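Cucumber basic protein (Cucumis sativus, PDB 2CBP) binds one copper ion in a type 1 (blue) site and probably serves as an electron carrier in the plant. Local coordinates at residues L30-N35 / S75-N80; S50-P55 / H84-M89. All blocks are in the same frame, centred on the assembly; numbering follows the deposited sequence.

Interaction 1: L30-N35 / S75-N80. With CU (copper (II) ion), chain B.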
loop_
_atom_site.group_PDB
_atom_site.type_symbol
_atom_site.label_atom_id
_atom_site.label_comp_id
_atom_site.label_asym_id
_atom_site.label_seq_id
_atom_site.Cartn_x
_atom_site.Cartn_y
_atom_site.Cartn_z
ATOM N N LEU A 30 -1.011 -1.608 -8.915
ATOM C CA LEU A 30 -1.868 -1.601 -7.737
ATOM C C LEU A 30 -2.610 -0.238 -7.826
ATOM O O LEU A 30 -1.939 0.783 -8.017
ATOM C CB LEU A 30 -1.163 -1.688 -6.410
ATOM C CG LEU A 30 -0.351 -2.941 -6.115
ATOM C CD1 LEU A 30 0.022 -2.950 -4.659
ATOM C CD2 LEU A 30 -1.088 -4.183 -6.504
ATOM N N LEU A 31 -3.903 -0.332 -7.727
ATOM C CA LEU A 31 -4.777 0.864 -7.775
ATOM C C LEU A 31 -5.374 1.087 -6.384
ATOM O O LEU A 31 -6.083 0.236 -5.853
ATOM C CB LEU A 31 -5.840 0.678 -8.830
ATOM C CG LEU A 31 -6.664 1.900 -9.227
ATOM C CD1 LEU A 31 -7.095 1.718 -10.660
ATOM C CD2 LEU A 31 -7.842 2.126 -8.316
ATOM N N PHE A 32 -5.068 2.258 -5.845
ATOM C CA PHE A 32 -5.485 2.685 -4.515
ATOM C C PHE A 32 -6.548 3.783 -4.572
ATOM O O PHE A 32 -6.237 4.884 -5.035
ATOM C CB PHE A 32 -4.264 3.232 -3.732
ATOM C CG PHE A 32 -3.157 2.265 -3.417
ATOM C CD1 PHE A 32 -2.183 1.958 -4.350
ATOM C CD2 PHE A 32 -3.091 1.671 -2.145
ATOM C CE1 PHE A 32 -1.161 1.054 -4.062
ATOM C CE2 PHE A 32 -2.066 0.775 -1.825
ATOM C CZ PHE A 32 -1.102 0.481 -2.797
ATOM N N ASN A 33 -7.713 3.423 -4.060
ATOM C CA ASN A 33 -8.853 4.342 -3.995
ATOM C C ASN A 33 -9.139 4.753 -2.543
ATOM O O ASN A 33 -9.375 3.845 -1.714
ATOM C CB ASN A 33 -10.131 3.713 -4.552
ATOM C CG ASN A 33 -10.122 3.428 -6.037
ATOM O OD1 ASN A 33 -9.725 4.268 -6.851
ATOM N ND2 ASN A 33 -10.598 2.245 -6.356
ATOM N N TYR A 34 -9.186 6.057 -2.334
ATOM C CA TYR A 34 -9.481 6.585 -0.990
ATOM C C TYR A 34 -9.710 8.084 -1.012
ATOM O O TYR A 34 -9.451 8.776 -2.022
ATOM C CB TYR A 34 -8.242 6.265 -0.054
ATOM C CG TYR A 34 -7.026 6.899 -0.653
ATOM C CD1 TYR A 34 -6.292 6.281 -1.681
ATOM C CD2 TYR A 34 -6.583 8.168 -0.218
ATOM C CE1 TYR A 34 -5.212 6.882 -2.252
ATOM C CE2 TYR A 34 -5.488 8.773 -0.798
ATOM C CZ TYR A 34 -4.787 8.135 -1.819
ATOM O OH TYR A 34 -3.721 8.816 -2.346
ATOM N N ASN A 35 -10.146 8.572 0.140
ATOM C CA ASN A 35 -10.373 10.013 0.385
ATOM C C ASN A 35 -9.064 10.614 0.878
ATOM O O ASN A 35 -8.746 10.345 2.039
ATOM C CB ASN A 35 -11.450 10.152 1.464
ATOM C CG ASN A 35 -11.778 11.626 1.722
ATOM O OD1 ASN A 35 -10.975 12.526 1.446
ATOM N ND2 ASN A 35 -12.982 11.854 2.241
ATOM N N SER A 75 7.601 -5.009 -2.198
ATOM C CA SER A 75 7.088 -3.645 -2.074
ATOM C C SER A 75 6.217 -3.617 -0.804
ATOM O O SER A 75 5.483 -4.577 -0.556
ATOM C CB SER A 75 6.295 -3.119 -3.255
ATOM O OG SER A 75 7.165 -2.927 -4.358
ATOM N N TYR A 76 6.345 -2.530 -0.070
ATOM C CA TYR A 76 5.640 -2.265 1.176
ATOM C C TYR A 76 4.989 -0.874 1.118
ATOM O O TYR A 76 5.632 0.110 0.731
ATOM C CB TYR A 76 6.642 -2.357 2.351
ATOM C CG TYR A 76 7.334 -3.711 2.462
ATOM C CD1 TYR A 76 6.713 -4.768 3.136
ATOM C CD2 TYR A 76 8.586 -3.916 1.903
ATOM C CE1 TYR A 76 7.326 -6.016 3.241
ATOM C CE2 TYR A 76 9.226 -5.162 2.006
ATOM C CZ TYR A 76 8.598 -6.194 2.676
ATOM O OH TYR A 76 9.246 -7.398 2.763
ATOM N N PHE A 77 3.724 -0.868 1.494
ATOM C CA PHE A 77 2.903 0.350 1.501
ATOM C C PHE A 77 2.175 0.471 2.849
ATOM O O PHE A 77 1.629 -0.482 3.412
ATOM C CB PHE A 77 1.833 0.383 0.371
ATOM C CG PHE A 77 2.365 0.071 -0.991
ATOM C CD1 PHE A 77 2.457 -1.276 -1.399
ATOM C CD2 PHE A 77 2.801 1.077 -1.827
ATOM C CE1 PHE A 77 2.996 -1.588 -2.649
ATOM C CE2 PHE A 77 3.346 0.788 -3.097
ATOM C CZ PHE A 77 3.431 -0.561 -3.475
ATOM N N ILE A 78 2.156 1.736 3.302
ATOM C CA ILE A 78 1.433 2.024 4.546
ATOM C C ILE A 78 0.684 3.364 4.353
ATOM O O ILE A 78 0.972 4.098 3.410
ATOM C CB ILE A 78 2.322 2.161 5.778
ATOM C CG1 ILE A 78 3.170 3.415 5.673
ATOM C CG2 ILE A 78 3.216 0.956 6.016
ATOM C CD1 ILE A 78 4.088 3.724 6.861
ATOM N N CYS A 79 -0.231 3.589 5.264
ATOM C CA CYS A 79 -0.968 4.883 5.320
ATOM C C CYS A 79 -0.278 5.520 6.563
ATOM O O CYS A 79 -0.274 4.781 7.577
ATOM C CB CYS A 79 -2.449 4.797 5.471
ATOM S SG CYS A 79 -3.223 6.372 5.943
ATOM N N ASN A 80 0.271 6.704 6.461
ATOM C CA ASN A 80 0.951 7.264 7.643
ATOM C C ASN A 80 0.182 8.303 8.444
ATOM O O ASN A 80 0.817 8.962 9.312
ATOM C CB ASN A 80 2.412 7.597 7.403
ATOM C CG ASN A 80 2.652 8.891 6.662
ATOM O OD1 ASN A 80 1.701 9.596 6.310
ATOM N ND2 ASN A 80 3.930 9.160 6.451
HETATM CU CU CU B . -5.275 5.894 6.395
#

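Interaction 2: S50-P55 / H84-M89. With CU (copper (II) ion), chain B.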
loop_
_atom_site.group_PDB
_atom_site.type_symbol
_atom_site.label_atom_id
_atom_site.label_comp_id
_atom_site.label_asym_id
_atom_site.label_seq_id
_atom_site.Cartn_x
_atom_site.Cartn_y
_atom_site.Cartn_z
ATOM N N SER A 50 7.056 -2.824 9.226
ATOM C CA SER A 50 6.925 -3.510 10.515
ATOM C C SER A 50 6.727 -2.585 11.678
ATOM O O SER A 50 5.882 -2.929 12.544
ATOM C CB SER A 50 8.120 -4.444 10.725
ATOM O OG SER A 50 8.057 -5.537 9.809
ATOM N N THR A 51 7.435 -1.476 11.758
ATOM C CA THR A 51 7.316 -0.557 12.901
ATOM C C THR A 51 6.353 0.606 12.715
ATOM O O THR A 51 6.126 1.374 13.665
ATOM C CB THR A 51 8.723 -0.016 13.234
ATOM O OG1 THR A 51 9.116 0.757 12.099
ATOM C CG2 THR A 51 9.714 -1.129 13.536
ATOM N N CYS A 52 5.856 0.761 11.506
ATOM C CA CYS A 52 4.950 1.864 11.174
ATOM C C CYS A 52 5.700 3.181 11.280
ATOM O O CYS A 52 5.111 4.223 11.604
ATOM C CB CYS A 52 3.690 1.798 12.057
ATOM S SG CYS A 52 2.575 0.508 11.503
ATOM N N ASN A 53 6.986 3.127 10.976
ATOM C CA ASN A 53 7.842 4.313 10.985
ATOM C C ASN A 53 8.164 4.628 9.511
ATOM O O ASN A 53 8.583 3.705 8.818
ATOM C CB ASN A 53 9.083 4.146 11.835
ATOM C CG ASN A 53 8.853 4.104 13.323
ATOM O OD1 ASN A 53 8.114 4.866 13.956
ATOM N ND2 ASN A 53 9.522 3.135 13.946
ATOM N N THR A 54 7.947 5.858 9.097
ATOM C CA THR A 54 8.222 6.313 7.724
ATOM C C THR A 54 9.698 6.694 7.569
ATOM O O THR A 54 10.189 7.642 8.235
ATOM C CB THR A 54 7.336 7.527 7.327
ATOM O OG1 THR A 54 5.990 7.191 7.496
ATOM C CG2 THR A 54 7.571 7.904 5.862
ATOM N N PRO A 55 10.396 5.982 6.697
ATOM C CA PRO A 55 11.799 6.261 6.420
ATOM C C PRO A 55 11.926 7.618 5.737
ATOM O O PRO A 55 11.000 8.043 4.998
ATOM C CB PRO A 55 12.243 5.131 5.479
ATOM C CG PRO A 55 11.182 4.058 5.515
ATOM C CD PRO A 55 9.901 4.849 5.851
ATOM N N HIS A 84 -3.061 5.009 11.620
ATOM C CA HIS A 84 -3.612 4.164 10.521
ATOM C C HIS A 84 -2.797 2.896 10.292
ATOM O O HIS A 84 -3.420 1.828 10.143
ATOM C CB HIS A 84 -3.793 4.987 9.261
ATOM C CG HIS A 84 -4.913 6.007 9.346
ATOM N ND1 HIS A 84 -5.679 6.317 8.257
ATOM C CD2 HIS A 84 -5.342 6.738 10.420
ATOM C CE1 HIS A 84 -6.521 7.227 8.645
ATOM N NE2 HIS A 84 -6.377 7.517 9.939
ATOM N N CYS A 85 -1.476 3.069 10.251
ATOM C CA CYS A 85 -0.566 1.923 10.035
ATOM C C CYS A 85 -0.788 0.914 11.155
ATOM O O CYS A 85 -0.893 -0.297 10.940
ATOM C CB CYS A 85 0.875 2.394 9.929
ATOM S SG CYS A 85 2.064 1.081 9.639
ATOM N N GLN A 86 -0.864 1.448 12.364
ATOM C CA GLN A 86 -1.085 0.657 13.590
ATOM C C GLN A 86 -2.421 -0.048 13.605
ATOM O O GLN A 86 -2.643 -1.010 14.371
ATOM C CB GLN A 86 -0.966 1.583 14.798
ATOM C CG GLN A 86 0.420 2.147 14.968
ATOM C CD GLN A 86 0.699 3.399 14.195
ATOM O OE1 GLN A 86 -0.114 3.939 13.451
ATOM N NE2 GLN A 86 1.908 3.903 14.378
ATOM N N SER A 87 -3.335 0.418 12.755
ATOM C CA SER A 87 -4.675 -0.167 12.681
ATOM C C SER A 87 -4.785 -1.147 11.523
ATOM O O SER A 87 -5.937 -1.559 11.228
ATOM C CB SER A 87 -5.754 0.910 12.563
ATOM O OG SER A 87 -5.722 1.827 13.635
ATOM N N GLY A 88 -3.661 -1.464 10.898
ATOM C CA GLY A 88 -3.728 -2.432 9.768
ATOM C C GLY A 88 -3.869 -1.871 8.383
ATOM O O GLY A 88 -4.230 -2.592 7.427
ATOM N N MET A 89 -3.578 -0.580 8.257
ATOM C CA MET A 89 -3.646 0.118 6.952
ATOM C C MET A 89 -2.227 0.086 6.356
ATOM O O MET A 89 -1.453 1.022 6.353
ATOM C CB MET A 89 -4.259 1.498 7.082
ATOM C CG MET A 89 -4.532 2.095 5.735
ATOM S SD MET A 89 -5.787 3.404 5.821
ATOM C CE MET A 89 -5.848 3.728 4.013
HETATM CU CU CU B . -5.275 5.894 6.395
#

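Interaction 1: L30-N35 / S75-N80
With chi1 at -64° in Phe32 and -50° in Phe77, each CG stands anti to its own carbonyl carbon and beside the backbone N, and both rings are carried into the space between the two strands. There they meet edge-to-face, the edge of Phe32 turned to the face of Phe77. The leading atom is Phe32 CZ, which sits over one face of the Phe77 ring, displaced toward its rim, 3.9 Å from Phe77 CG. The pair is tilted, with planes at 53° and centroids 5.3 Å apart, well short of a square T. Leu30 adds a second, purely apolar touch: its CD1 methyl lies 3.8 Å from Phe77 CE1, so the Phe77 ring meets Leu30 and Phe32 at different atoms. All three side chains are buried, and van der Waals packing alone joins the two segments. Their backbones stay well apart, Leu30 CA and Phe77 CA being 10.6 Å from each other, a spacing that side chains must fill. Trp11 packs edge-to-face with Phe32, while Ile68 touches both phenylalanines. Beyond the end of its strand, Cys79 delivers SG to the copper at 2.2 Å, alongside His39 and His84. Two beta sheets packed face to face through a hydrophobic core, with a type 1 copper site at one end, are characteristic of the cupredoxin fold of phytocyanins; here Phe32 and Phe77 supply part of that core.

Interaction 2: S50-P55 / H84-M89
Gln86 lays the amide end of its side chain alongside the CB of Cys52, NE2 coming to 3.6 Å from that carbon. A bend at chi2 (86°) folds the chain round to get there, and the approach is simple packing beside the sulfur bridge at an otherwise exposed edge. The real join is the disulfide: Cys52 SG and Cys85 SG are 2.0 Å apart, with the C-S-S-C torsion at -77°, a left-handed twist. The two cysteines reach it differently. Cys52 holds SG beside its backbone N, whereas Cys85 swings SG anti to its N (chi1 -179°), and the link draws Cys52 CA and Cys85 CA to 5.6 Å. Cys52 is also where the chain leaves helix 46-51, turning out of it with positive phi.

Within 84-89, a Schellman motif closes the short helical turn of 84-86: Met89 N bonds to His84 O (3.1 Å) and Gly88 N to Cys85 O (3.0 Å). His84 O also accepts from Ser87 N. Gly88 takes the positive-phi position, where a CB would run into the preceding carbonyl oxygen. The turn brings both of its copper ligands to the metal: His84 ND1 binds at 2.0 Å and Met89 SD, on an extended chain, at 2.6 Å. The disulfide thus ties the exit of helix 46-51 to the copper-ligand loop between strands 73-78 and 90-95, with both cysteines resting on Lys90 and Cys85 also on Ile78.

Overall arrangement
Along the chain the segments interleave: 30-35, 50-55, 75-80, then 84-89. The centre of interaction 1 lies about 3 Å from that of the molecule, and it packs the sheet of strand 29-33 against that of strand 73-78; interaction 2, its centre about 12 Å from that of interaction 1, fastens the end of helix 46-51 to the loop after strand 73-78. They meet where that strand ends, through probable hydrogen bonds from Cys79 N to Met89 O and Asn80 ND2 to Thr54 OG1. Both include copper-ligand segments: Cys79 from 75-80, His84 and Met89 from 84-89; His39 completes the site. The disulfide-tied loop thus helps hold copper at one end of the sandwich.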